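Local coordinates for protein U4/U6 snRNA-associated-splicing factor PRP24 (Saccharomyces cerevisiae, PDB 4N0T) that binds U6 snRNA, anneals it to U4 snRNA, and serves as a recycling factor of the spliceosome in the yeast nucleus, at residues A[9-14]-A[59-64]; A[16-21]-A[40-45]; A[26-31]-A[75-80]; A[293-298]-A[343-348]; A[313-318]-A[324-329]. All blocks are in the same frame, centred on the assembly; numbering follows the deposited sequence.

Contact 1: A[9-14]-A[59-64]; sequences TTVLVK and DGALAA
V11 meets A61 and A64 with its two methyl groups, one for each alanine. Its CB is directed toward helix 58-65. From CB the side chain forks. CG1 lies beside the backbone N and anti to the carbonyl carbon (chi1 -57°). This turn brings it to A61, where V11 CG1 is 3.7 Å from A61 CB and equally 3.7 Å from A61 O. CG2 takes the other branch, between the backbone N and the carbonyl carbon. It reaches one helical turn further along, with V11 CG2 at 4.2 Å from A64 CB. The methyl-methyl contacts are apolar, and no hydrogen bond crosses between the segments.

In the RRM fold two helices pack on one face of an antiparallel sheet. Here strand 10-16, at the middle of the sheet of RRM 1, touches the second of these helices. The CA atoms of T9 and A61 are 5.4 Å apart. The small alanines are consistent with this close approach. T9 O lies 3.8 Å from A61 CB, a contact of a carbonyl with a methyl group. The T9 hydroxyl does not serve the helix: OG1 hydrogen-bonds to F55 O. V11 also packs on V79 of the neighbouring strand. A64 touches F29 of helix 22-29 and F55 of strand 49-55.

Contact 2: A[16-21]-A[40-45]; sequences LPKSYN and VADSLK
V40 puts its two methyls against the backbone of Y20 and N21. V40 CG1 stands 3.8 Å from Y20 O, and V40 CG2 is 4.1 Å from N21 C. CG1 is anti to the backbone N (chi1 -178°) and CG2 is anti to the carbonyl carbon, which spreads the branches over the two neighbouring residues. The second pair is charged. K18 NZ and D42 OD1 lie 4.2 Å apart, too far for a salt bridge. The lysine chain, bent at chi2, chi3 and chi4, swings its amine toward the carboxylate at a slant.

These residues join the loop between the first strand and first helix of RRM 1 to strand 35-42, the second strand along the chain, at one edge of the sheet. The loop contains a type I beta turn from P17 to Y20, closed by Y20 N to P17 O at 3.0 Å. At its end N21 is the N-cap of helix 22-29, with OD1 accepting from K24 N.

R49 of strand 49-55, outside both segments, ties the two sides together. Its NE pairs with D42 OD1 in a salt bridge, and its NH1 hydrogen-bonds Y20 O. The D42 carboxylate thus has a closer cationic partner than K18, and Y20 O has a polar partner besides the V40 methyl. K18 NZ also makes a weak hydrogen bond to K46 O. V25 of the helix packs against V40, Y20 and L16.

Contact 3: A[26-31]-A[75-80]; sequences YKYFKH and NEIIVS
I77 reaches Y28 and F29 in the core of RRM 1, where the first helix, 22-29, packs on the sheet through strand 75-81. The backbones stay well apart, with 11.0 Å between the CA atoms of F29 and V79. The two aromatic rings and I77 span most of the gap.

The contacts across the segments are apolar. I77 CD1 lies 4.1 Å from Y28 CE2 and 4.3 Å from F29 CZ, oblique to both rings. I77 CG1 sits between the backbone N and the carbonyl carbon (chi1 63°), and CD1 extends from there to the two aromatics.

The aromatics also touch each other. Y28 CD2 stands over one face of the F29 ring, towards its rim, while F29 CD2 lies in plane at the edge of the Y28 ring. V13 and I35 pack on F29 as well. V79 comes to the edge of the F29 ring, its CG2 near the ring plane and 4.1 Å from F29 CZ.

Contact 4: A[293-298]-A[343-348]; sequences PSLICQ and SQFQGK
In the occluded RRM, the first helix, 293-302, packs against strand 344-345 and the beta turn that begins at F345. F345 carries most of the contact. Its ring leaves the strand with CG anti to the backbone N (chi1 179°) and reaches between L295 and I296. The tip atom F345 CZ is 4.2 Å from L295 CG and 4.2 Å from I296 CG1. I296 is oblique to the ring. L295 O lies near the ring plane, at the edge, 4.2 Å from F345 CE1. F299, one turn further along the helix, meets the same ring edge-to-face.

Q346 makes the outer part of the contact. L295 CD2 abuts its amide, 3.7 Å from Q346 OE1 and 3.8 Å from Q346 NE2. These are van der Waals contacts, and no hydrogen bond crosses the segments. The glutamine chain bends at chi2, and Q346 CG lies over one face of the F345 ring, towards the rim.

F345 and K348 close the turn with paired backbone bonds, F345 N to K348 O at 2.8 Å and K348 N to F345 O at 3.0 Å. Q346 and G347 both have positive phi, as expected of a type I' turn, which here links the short fourth strand to the fifth in the RRM sheet.

Contact 5: A[313-318]-A[324-329]; sequences KILLVS and IIIFRD
K313 to L315 pair with I326 to I324 as antiparallel strands, the second and third of the occluded RRM sheet, their axes 4.9 Å apart at 161°. I326 N donates to K313 O at 2.8 Å, almost straight at 177°. L315 and I324 bond both ways, L315 N to I324 O at 2.9 Å and I324 N to L315 O at 2.7 Å.

I314 and I325, the non-hydrogen-bonded pair, lie side by side under I296 of helix 293-302, with I314 CG2 3.6 Å from I325 CD1. With CG1 anti to the carbonyl carbon, I325 folds at chi2 (-68°) and brings CD1 to I314. An alanine at I314 has no CG1, CG2 or CD1, so I325 CD1 would probably lose these neighbours, opening a gap under I296. On the other face L315 and I326 pack on L269 of helix 258-270. Near the connecting turn V317 CG2 meets I324 CD1 at 3.6 Å.

Backbone bonds thus set the register, and apolar side chains bind the hairpin to two helices.

In the fold
Contacts 1, 2 and 3 belong to RRM 1 and share its antiparallel sheet. Contacts 4 and 5 belong to the occluded RRM, further along the chain. Contact 2 is nested inside the loop closed by contact 1, and contact 3 crosses both. The centres of contacts 1 and 3 are about 9 Å apart, and their strands 10-16 and 75-81 are neighbours in the sheet. Contact 5 is nested within contact 4, their centres about 13 Å apart, and they meet where I296 packs on I314 and I325. The two groups do not touch; contacts 1 and 5 lie about 45 Å apart, centre to centre. The two groups lie in separate RRM domains of this RNA-binding protein.

Contact 1: A[9-14]-A[59-64]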
# COMPACT_ATOMS: atom_id res chain seq x y z
N THR A 9 1.27 22.12 9.62
CA THR A 9 0.06 22.76 10.11
C THR A 9 -0.63 21.99 11.24
O THR A 9 -1.77 22.28 11.58
CB THR A 9 -0.95 23.02 8.98
OG1 THR A 9 -1.44 21.77 8.47
CG2 THR A 9 -0.29 23.81 7.86
N THR A 10 0.07 21.02 11.81
CA THR A 10 -0.54 20.17 12.84
C THR A 10 -0.02 20.53 14.24
O THR A 10 1.19 20.72 14.45
CB THR A 10 -0.28 18.68 12.56
OG1 THR A 10 -0.78 18.37 11.25
CG2 THR A 10 -1.00 17.81 13.58
N VAL A 11 -0.94 20.60 15.18
CA VAL A 11 -0.56 20.85 16.56
C VAL A 11 -0.99 19.70 17.46
O VAL A 11 -1.91 18.94 17.12
CB VAL A 11 -1.17 22.17 17.11
CG1 VAL A 11 -0.75 23.34 16.23
CG2 VAL A 11 -2.69 22.07 17.18
N LEU A 12 -0.32 19.62 18.60
CA LEU A 12 -0.61 18.64 19.63
C LEU A 12 -1.21 19.38 20.82
O LEU A 12 -0.67 20.41 21.22
CB LEU A 12 0.70 17.99 20.08
CG LEU A 12 0.61 17.01 21.26
CD1 LEU A 12 -0.20 15.81 20.84
CD2 LEU A 12 1.99 16.58 21.74
N VAL A 13 -2.31 18.87 21.34
CA VAL A 13 -2.92 19.44 22.55
C VAL A 13 -2.81 18.40 23.64
O VAL A 13 -3.20 17.25 23.45
CB VAL A 13 -4.41 19.79 22.34
CG1 VAL A 13 -4.97 20.48 23.58
CG2 VAL A 13 -4.58 20.70 21.14
N LYS A 14 -2.26 18.80 24.79
CA LYS A 14 -2.15 17.90 25.93
C LYS A 14 -3.00 18.40 27.10
O LYS A 14 -3.18 19.61 27.27
CB LYS A 14 -0.69 17.77 26.37
CG LYS A 14 -0.49 16.88 27.59
CD LYS A 14 0.97 16.66 27.91
CE LYS A 14 1.10 15.66 29.06
NZ LYS A 14 2.53 15.42 29.40
N ASP A 59 -1.15 29.57 9.72
CA ASP A 59 -1.70 30.60 10.60
C ASP A 59 -2.69 30.04 11.60
O ASP A 59 -2.82 30.56 12.71
CB ASP A 59 -2.37 31.71 9.77
CG ASP A 59 -1.37 32.71 9.21
OD1 ASP A 59 -0.19 32.68 9.62
OD2 ASP A 59 -1.77 33.53 8.35
N GLY A 60 -3.39 28.97 11.22
CA GLY A 60 -4.34 28.32 12.11
C GLY A 60 -3.61 27.60 13.24
O GLY A 60 -4.04 27.64 14.41
N ALA A 61 -2.52 26.93 12.88
CA ALA A 61 -1.67 26.27 13.87
C ALA A 61 -1.07 27.29 14.83
O ALA A 61 -1.02 27.07 16.04
CB ALA A 61 -0.57 25.49 13.19
N LEU A 62 -0.61 28.42 14.28
CA LEU A 62 -0.09 29.49 15.13
C LEU A 62 -1.15 29.98 16.11
O LEU A 62 -0.87 30.17 17.29
CB LEU A 62 0.39 30.66 14.27
CG LEU A 62 1.67 30.39 13.47
CD1 LEU A 62 2.05 31.62 12.65
CD2 LEU A 62 2.80 29.99 14.41
N ALA A 63 -2.35 30.21 15.61
CA ALA A 63 -3.43 30.69 16.45
C ALA A 63 -3.78 29.68 17.55
O ALA A 63 -4.05 30.07 18.69
CB ALA A 63 -4.65 31.00 15.61
N ALA A 64 -3.77 28.40 17.21
CA ALA A 64 -4.06 27.36 18.21
C ALA A 64 -3.04 27.38 19.34
O ALA A 64 -3.39 27.21 20.51
CB ALA A 64 -4.10 25.99 17.55

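Contact 2: A[16-21]-A[40-45]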
# COMPACT_ATOMS: atom_id res chain seq x y z
N LEU A 16 -6.34 17.85 27.83
CA LEU A 16 -7.76 18.11 27.68
C LEU A 16 -8.53 17.28 28.71
O LEU A 16 -8.06 16.20 29.11
CB LEU A 16 -8.23 17.74 26.27
CG LEU A 16 -7.71 18.65 25.15
CD1 LEU A 16 -7.86 17.98 23.79
CD2 LEU A 16 -8.44 19.98 25.16
N PRO A 17 -9.70 17.76 29.12
CA PRO A 17 -10.51 17.02 30.10
C PRO A 17 -10.89 15.64 29.58
O PRO A 17 -11.00 15.46 28.36
CB PRO A 17 -11.78 17.88 30.22
CG PRO A 17 -11.34 19.27 29.85
CD PRO A 17 -10.31 19.06 28.77
N LYS A 18 -11.08 14.68 30.48
CA LYS A 18 -11.57 13.34 30.13
C LYS A 18 -12.81 13.39 29.23
O LYS A 18 -12.98 12.56 28.33
CB LYS A 18 -11.92 12.58 31.41
CG LYS A 18 -11.04 11.38 31.70
CD LYS A 18 -11.88 10.20 32.18
CE LYS A 18 -12.55 9.48 31.01
NZ LYS A 18 -11.55 8.69 30.23
N SER A 19 -13.67 14.36 29.50
CA SER A 19 -14.96 14.47 28.82
C SER A 19 -14.86 15.06 27.42
O SER A 19 -15.86 15.10 26.69
CB SER A 19 -15.92 15.32 29.66
OG SER A 19 -15.58 16.70 29.62
N TYR A 20 -13.67 15.51 27.03
CA TYR A 20 -13.52 16.18 25.74
C TYR A 20 -13.51 15.21 24.56
O TYR A 20 -12.67 14.30 24.47
CB TYR A 20 -12.31 17.12 25.74
CG TYR A 20 -12.74 18.57 25.72
CD1 TYR A 20 -13.50 19.10 26.77
CD2 TYR A 20 -12.42 19.41 24.66
CE1 TYR A 20 -13.91 20.41 26.76
CE2 TYR A 20 -12.83 20.74 24.65
CZ TYR A 20 -13.58 21.22 25.71
OH TYR A 20 -14.00 22.54 25.73
N ASN A 21 -14.46 15.42 23.66
CA ASN A 21 -14.52 14.65 22.43
C ASN A 21 -14.07 15.47 21.23
O ASN A 21 -13.81 16.67 21.34
CB ASN A 21 -15.94 14.09 22.20
CG ASN A 21 -17.01 15.18 22.13
OD1 ASN A 21 -16.76 16.30 21.68
ND2 ASN A 21 -18.21 14.84 22.57
N VAL A 40 -8.66 12.58 18.76
CA VAL A 40 -8.55 12.64 20.22
C VAL A 40 -8.21 11.24 20.73
O VAL A 40 -8.73 10.24 20.20
CB VAL A 40 -9.86 13.14 20.87
CG1 VAL A 40 -9.72 13.24 22.38
CG2 VAL A 40 -10.25 14.49 20.29
N ALA A 41 -7.32 11.15 21.71
CA ALA A 41 -6.93 9.86 22.30
C ALA A 41 -6.81 10.00 23.81
O ALA A 41 -6.39 11.05 24.31
CB ALA A 41 -5.61 9.39 21.72
N ASP A 42 -7.16 8.94 24.52
CA ASP A 42 -7.00 8.92 25.97
C ASP A 42 -5.53 8.90 26.34
O ASP A 42 -4.71 8.30 25.64
CB ASP A 42 -7.66 7.68 26.56
CG ASP A 42 -9.17 7.75 26.56
OD1 ASP A 42 -9.73 8.86 26.45
OD2 ASP A 42 -9.80 6.68 26.70
N SER A 43 -5.19 9.54 27.46
CA SER A 43 -3.86 9.37 28.02
C SER A 43 -3.72 7.92 28.49
O SER A 43 -4.71 7.18 28.55
CB SER A 43 -3.65 10.31 29.20
OG SER A 43 -4.50 9.95 30.26
N LEU A 44 -2.49 7.52 28.81
CA LEU A 44 -2.19 6.15 29.22
C LEU A 44 -3.05 5.69 30.38
O LEU A 44 -3.55 4.55 30.39
CB LEU A 44 -0.71 6.03 29.61
CG LEU A 44 0.28 5.82 28.47
CD1 LEU A 44 1.71 5.84 28.99
CD2 LEU A 44 -0.02 4.52 27.77
N LYS A 45 -3.24 6.57 31.36
CA LYS A 45 -4.00 6.21 32.56
C LYS A 45 -5.42 6.78 32.56
O LYS A 45 -6.12 6.74 33.58
CB LYS A 45 -3.25 6.65 33.81
CG LYS A 45 -1.85 6.04 33.90
CD LYS A 45 -1.26 6.25 35.30
CE LYS A 45 0.13 5.65 35.42
NZ LYS A 45 0.74 5.94 36.76

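Contact 3: A[26-31]-A[75-80]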
# COMPACT_ATOMS: atom_id res chain seq x y z
N TYR A 26 -13.14 20.66 18.16
CA TYR A 26 -13.49 21.53 17.02
C TYR A 26 -14.00 22.88 17.48
O TYR A 26 -13.46 23.92 17.10
CB TYR A 26 -14.59 20.89 16.17
CG TYR A 26 -14.07 20.16 14.95
CD1 TYR A 26 -13.69 20.85 13.81
CD2 TYR A 26 -13.99 18.77 14.94
CE1 TYR A 26 -13.22 20.19 12.70
CE2 TYR A 26 -13.53 18.10 13.83
CZ TYR A 26 -13.14 18.81 12.72
OH TYR A 26 -12.67 18.12 11.61
N LYS A 27 -15.05 22.87 18.29
CA LYS A 27 -15.67 24.11 18.77
C LYS A 27 -14.68 25.00 19.50
O LYS A 27 -14.72 26.23 19.36
CB LYS A 27 -16.87 23.81 19.66
CG LYS A 27 -18.15 23.48 18.89
CD LYS A 27 -19.34 23.22 19.81
CE LYS A 27 -20.64 23.10 19.03
NZ LYS A 27 -20.62 21.94 18.08
N TYR A 28 -13.78 24.39 20.27
CA TYR A 28 -12.79 25.18 21.01
C TYR A 28 -11.79 25.86 20.07
O TYR A 28 -11.38 26.99 20.32
CB TYR A 28 -12.05 24.32 22.05
CG TYR A 28 -11.14 25.15 22.94
CD1 TYR A 28 -11.64 25.77 24.08
CD2 TYR A 28 -9.80 25.33 22.64
CE1 TYR A 28 -10.83 26.54 24.89
CE2 TYR A 28 -8.98 26.10 23.45
CZ TYR A 28 -9.50 26.70 24.58
OH TYR A 28 -8.70 27.46 25.38
N PHE A 29 -11.42 25.17 18.99
CA PHE A 29 -10.33 25.66 18.13
C PHE A 29 -10.78 26.20 16.77
O PHE A 29 -9.95 26.73 16.02
CB PHE A 29 -9.29 24.55 17.90
CG PHE A 29 -8.42 24.27 19.09
CD1 PHE A 29 -7.30 25.04 19.34
CD2 PHE A 29 -8.70 23.21 19.95
CE1 PHE A 29 -6.49 24.78 20.43
CE2 PHE A 29 -7.89 22.94 21.03
CZ PHE A 29 -6.78 23.72 21.27
N LYS A 30 -12.05 26.06 16.42
CA LYS A 30 -12.43 26.40 15.05
C LYS A 30 -12.35 27.90 14.72
O LYS A 30 -12.27 28.27 13.55
CB LYS A 30 -13.78 25.78 14.63
CG LYS A 30 -15.03 26.34 15.29
CD LYS A 30 -16.23 25.48 14.85
CE LYS A 30 -17.56 26.22 14.93
NZ LYS A 30 -18.03 26.39 16.33
N HIS A 31 -12.32 28.74 15.75
CA HIS A 31 -12.06 30.17 15.55
C HIS A 31 -10.60 30.45 15.19
O HIS A 31 -10.27 31.52 14.65
CB HIS A 31 -12.45 31.00 16.79
CG HIS A 31 -13.93 31.16 16.99
ND1 HIS A 31 -14.86 30.35 16.36
CD2 HIS A 31 -14.63 32.03 17.75
CE1 HIS A 31 -16.07 30.73 16.73
NE2 HIS A 31 -15.96 31.74 17.57
N ASN A 75 -8.93 22.19 33.41
CA ASN A 75 -7.66 21.66 32.93
C ASN A 75 -6.83 22.72 32.21
O ASN A 75 -7.34 23.39 31.31
CB ASN A 75 -7.89 20.48 31.97
CG ASN A 75 -8.19 19.20 32.70
OD1 ASN A 75 -8.76 19.21 33.79
ND2 ASN A 75 -7.80 18.07 32.10
N GLU A 76 -5.58 22.87 32.62
CA GLU A 76 -4.65 23.76 31.92
C GLU A 76 -4.05 22.97 30.76
O GLU A 76 -3.34 21.99 30.99
CB GLU A 76 -3.52 24.20 32.86
CG GLU A 76 -2.56 25.21 32.23
CD GLU A 76 -1.61 25.83 33.25
OE1 GLU A 76 -0.44 26.11 32.87
OE2 GLU A 76 -2.02 26.04 34.42
N ILE A 77 -4.35 23.39 29.53
CA ILE A 77 -3.88 22.66 28.34
C ILE A 77 -2.52 23.16 27.88
O ILE A 77 -2.09 24.26 28.25
CB ILE A 77 -4.89 22.75 27.16
CG1 ILE A 77 -5.06 24.20 26.69
CG2 ILE A 77 -6.23 22.13 27.55
CD1 ILE A 77 -5.89 24.34 25.41
N ILE A 78 -1.83 22.34 27.08
CA ILE A 78 -0.58 22.74 26.47
C ILE A 78 -0.78 22.50 24.99
O ILE A 78 -1.26 21.43 24.60
CB ILE A 78 0.62 21.91 27.00
CG1 ILE A 78 0.73 22.09 28.53
CG2 ILE A 78 1.92 22.35 26.34
CD1 ILE A 78 1.75 21.18 29.20
N VAL A 79 -0.47 23.50 24.18
CA VAL A 79 -0.62 23.38 22.74
C VAL A 79 0.74 23.65 22.10
O VAL A 79 1.39 24.66 22.40
CB VAL A 79 -1.70 24.35 22.18
CG1 VAL A 79 -1.89 24.13 20.67
CG2 VAL A 79 -3.04 24.19 22.92
N SER A 80 1.17 22.76 21.21
CA SER A 80 2.50 22.88 20.63
C SER A 80 2.51 22.40 19.20
O SER A 80 1.61 21.66 18.80
CB SER A 80 3.50 22.06 21.44
OG SER A 80 3.09 20.71 21.51

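Contact 4: A[293-298]-A[343-348]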
# COMPACT_ATOMS: atom_id res chain seq x y z
N PRO A 293 -5.97 -7.39 -1.04
CA PRO A 293 -6.41 -8.76 -1.28
C PRO A 293 -6.18 -9.66 -0.07
O PRO A 293 -7.02 -10.52 0.21
CB PRO A 293 -5.53 -9.20 -2.44
CG PRO A 293 -5.33 -7.94 -3.22
CD PRO A 293 -5.19 -6.85 -2.17
N SER A 294 -5.06 -9.47 0.64
CA SER A 294 -4.78 -10.29 1.82
C SER A 294 -5.83 -10.10 2.91
O SER A 294 -6.21 -11.05 3.58
CB SER A 294 -3.40 -10.00 2.40
OG SER A 294 -2.41 -10.35 1.44
N LEU A 295 -6.29 -8.87 3.10
CA LEU A 295 -7.31 -8.60 4.10
C LEU A 295 -8.63 -9.26 3.70
O LEU A 295 -9.35 -9.83 4.54
CB LEU A 295 -7.48 -7.09 4.27
CG LEU A 295 -8.32 -6.67 5.47
CD1 LEU A 295 -7.64 -7.13 6.75
CD2 LEU A 295 -8.51 -5.16 5.49
N ILE A 296 -8.96 -9.20 2.41
CA ILE A 296 -10.18 -9.83 1.91
C ILE A 296 -10.11 -11.34 2.05
O ILE A 296 -11.08 -11.99 2.44
CB ILE A 296 -10.41 -9.46 0.43
CG1 ILE A 296 -10.68 -7.96 0.32
CG2 ILE A 296 -11.56 -10.29 -0.15
CD1 ILE A 296 -10.69 -7.44 -1.12
N CYS A 297 -8.95 -11.91 1.74
CA CYS A 297 -8.73 -13.35 1.86
C CYS A 297 -8.95 -13.81 3.31
O CYS A 297 -9.62 -14.82 3.57
CB CYS A 297 -7.31 -13.70 1.41
SG CYS A 297 -6.97 -15.47 1.31
N GLN A 298 -8.41 -13.04 4.24
CA GLN A 298 -8.55 -13.34 5.66
C GLN A 298 -10.03 -13.33 6.08
O GLN A 298 -10.49 -14.24 6.79
CB GLN A 298 -7.75 -12.34 6.48
CG GLN A 298 -7.93 -12.44 7.97
CD GLN A 298 -7.14 -11.39 8.71
OE1 GLN A 298 -5.96 -11.59 9.03
NE2 GLN A 298 -7.77 -10.26 8.98
N SER A 343 -23.47 -9.40 3.45
CA SER A 343 -22.58 -9.68 4.58
C SER A 343 -21.90 -8.38 5.03
O SER A 343 -21.99 -7.35 4.36
CB SER A 343 -21.54 -10.72 4.19
OG SER A 343 -20.65 -10.19 3.23
N GLN A 344 -21.24 -8.42 6.19
CA GLN A 344 -20.55 -7.23 6.70
C GLN A 344 -19.04 -7.38 6.59
O GLN A 344 -18.48 -8.41 6.98
CB GLN A 344 -20.95 -6.94 8.15
CG GLN A 344 -22.29 -6.23 8.31
CD GLN A 344 -22.32 -5.29 9.50
OE1 GLN A 344 -21.48 -5.38 10.41
NE2 GLN A 344 -23.28 -4.37 9.51
N PHE A 345 -18.39 -6.35 6.06
CA PHE A 345 -16.94 -6.31 5.98
C PHE A 345 -16.47 -4.95 6.49
O PHE A 345 -16.92 -3.91 6.01
CB PHE A 345 -16.49 -6.54 4.53
CG PHE A 345 -15.00 -6.50 4.33
CD1 PHE A 345 -14.20 -7.54 4.76
CD2 PHE A 345 -14.42 -5.42 3.67
CE1 PHE A 345 -12.82 -7.50 4.56
CE2 PHE A 345 -13.04 -5.38 3.47
CZ PHE A 345 -12.24 -6.42 3.91
N GLN A 346 -15.58 -4.97 7.48
CA GLN A 346 -15.06 -3.76 8.11
C GLN A 346 -16.19 -2.88 8.63
O GLN A 346 -16.16 -1.66 8.49
CB GLN A 346 -14.16 -2.98 7.14
CG GLN A 346 -13.08 -3.83 6.48
CD GLN A 346 -11.66 -3.46 6.91
OE1 GLN A 346 -11.10 -4.05 7.84
NE2 GLN A 346 -11.08 -2.47 6.23
N GLY A 347 -17.21 -3.51 9.22
CA GLY A 347 -18.32 -2.79 9.80
C GLY A 347 -19.32 -2.23 8.81
O GLY A 347 -20.23 -1.51 9.19
N LYS A 348 -19.17 -2.58 7.53
CA LYS A 348 -20.07 -2.05 6.50
C LYS A 348 -20.69 -3.19 5.71
O LYS A 348 -20.05 -4.22 5.50
CB LYS A 348 -19.30 -1.13 5.54
CG LYS A 348 -18.79 0.16 6.16
CD LYS A 348 -18.06 1.01 5.12
CE LYS A 348 -16.55 1.02 5.36
NZ LYS A 348 -15.81 1.68 4.24

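Contact 5: A[313-318]-A[324-329]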
# COMPACT_ATOMS: atom_id res chain seq x y z
N LYS A 313 -7.81 -16.58 -6.87
CA LYS A 313 -7.16 -15.28 -6.94
C LYS A 313 -8.09 -14.16 -6.46
O LYS A 313 -9.30 -14.25 -6.66
CB LYS A 313 -6.71 -15.00 -8.38
CG LYS A 313 -5.88 -13.75 -8.55
CD LYS A 313 -4.82 -13.94 -9.63
CE LYS A 313 -3.63 -13.01 -9.39
NZ LYS A 313 -3.15 -13.08 -7.97
N ILE A 314 -7.52 -13.13 -5.83
CA ILE A 314 -8.28 -11.92 -5.49
C ILE A 314 -7.59 -10.71 -6.12
O ILE A 314 -6.39 -10.48 -5.91
CB ILE A 314 -8.39 -11.71 -3.97
CG1 ILE A 314 -9.10 -12.91 -3.32
CG2 ILE A 314 -9.16 -10.42 -3.65
CD1 ILE A 314 -9.21 -12.81 -1.79
N LEU A 315 -8.35 -9.93 -6.89
CA LEU A 315 -7.83 -8.78 -7.63
C LEU A 315 -8.61 -7.53 -7.25
O LEU A 315 -9.84 -7.56 -7.16
CB LEU A 315 -7.98 -9.02 -9.13
CG LEU A 315 -7.37 -10.32 -9.65
CD1 LEU A 315 -7.73 -10.55 -11.10
CD2 LEU A 315 -5.88 -10.25 -9.50
N LEU A 316 -7.91 -6.43 -7.04
CA LEU A 316 -8.62 -5.17 -6.76
C LEU A 316 -9.05 -4.51 -8.06
O LEU A 316 -8.35 -4.58 -9.10
CB LEU A 316 -7.75 -4.20 -5.97
CG LEU A 316 -7.24 -4.65 -4.61
CD1 LEU A 316 -6.53 -3.45 -3.98
CD2 LEU A 316 -8.40 -5.12 -3.71
N VAL A 317 -10.22 -3.89 -8.02
CA VAL A 317 -10.71 -3.07 -9.12
C VAL A 317 -11.16 -1.75 -8.49
O VAL A 317 -12.36 -1.46 -8.38
CB VAL A 317 -11.89 -3.76 -9.86
CG1 VAL A 317 -12.27 -2.97 -11.10
CG2 VAL A 317 -11.53 -5.19 -10.26
N SER A 318 -10.20 -0.94 -8.05
CA SER A 318 -10.54 0.21 -7.23
C SER A 318 -11.25 1.30 -8.01
O SER A 318 -11.93 2.14 -7.41
CB SER A 318 -9.30 0.77 -6.53
OG SER A 318 -8.32 1.02 -7.51
N ILE A 324 -12.41 -8.41 -7.38
CA ILE A 324 -12.84 -9.63 -8.04
C ILE A 324 -12.29 -10.81 -7.27
O ILE A 324 -11.10 -10.85 -6.91
CB ILE A 324 -12.30 -9.69 -9.47
CG1 ILE A 324 -12.96 -8.59 -10.31
CG2 ILE A 324 -12.56 -11.07 -10.08
CD1 ILE A 324 -12.33 -8.41 -11.70
N ILE A 325 -13.17 -11.77 -6.98
CA ILE A 325 -12.75 -13.01 -6.34
C ILE A 325 -12.96 -14.12 -7.35
O ILE A 325 -14.08 -14.34 -7.80
CB ILE A 325 -13.60 -13.34 -5.12
CG1 ILE A 325 -13.84 -12.10 -4.24
CG2 ILE A 325 -12.94 -14.48 -4.32
CD1 ILE A 325 -12.60 -11.59 -3.56
N ILE A 326 -11.88 -14.81 -7.71
CA ILE A 326 -12.00 -15.89 -8.68
C ILE A 326 -11.96 -17.20 -7.91
O ILE A 326 -11.03 -17.44 -7.13
CB ILE A 326 -10.87 -15.86 -9.70
CG1 ILE A 326 -10.81 -14.49 -10.38
CG2 ILE A 326 -11.04 -16.96 -10.73
CD1 ILE A 326 -9.72 -14.40 -11.44
N PHE A 327 -13.01 -18.00 -8.07
CA PHE A 327 -13.09 -19.28 -7.38
C PHE A 327 -12.72 -20.41 -8.34
O PHE A 327 -12.34 -20.14 -9.47
CB PHE A 327 -14.49 -19.49 -6.82
CG PHE A 327 -14.87 -18.50 -5.75
CD1 PHE A 327 -14.37 -18.63 -4.46
CD2 PHE A 327 -15.72 -17.44 -6.03
CE1 PHE A 327 -14.73 -17.72 -3.46
CE2 PHE A 327 -16.07 -16.52 -5.05
CZ PHE A 327 -15.57 -16.67 -3.76
N ARG A 328 -12.85 -21.65 -7.89
CA ARG A 328 -12.37 -22.78 -8.70
C ARG A 328 -13.42 -23.39 -9.61
O ARG A 328 -13.08 -24.00 -10.63
CB ARG A 328 -11.71 -23.84 -7.81
CG ARG A 328 -10.72 -23.22 -6.83
CD ARG A 328 -9.41 -23.97 -6.78
NE ARG A 328 -8.31 -23.27 -7.45
CZ ARG A 328 -7.11 -23.08 -6.91
NH1 ARG A 328 -6.84 -23.54 -5.70
NH2 ARG A 328 -6.17 -22.43 -7.59
N ASP A 329 -14.70 -23.24 -9.25
CA ASP A 329 -15.78 -23.60 -10.17
C ASP A 329 -17.00 -22.67 -10.06
O ASP A 329 -17.13 -21.92 -9.09
CB ASP A 329 -16.20 -25.07 -10.02
CG ASP A 329 -16.76 -25.37 -8.65
OD1 ASP A 329 -17.93 -25.02 -8.39
OD2 ASP A 329 -16.04 -25.97 -7.83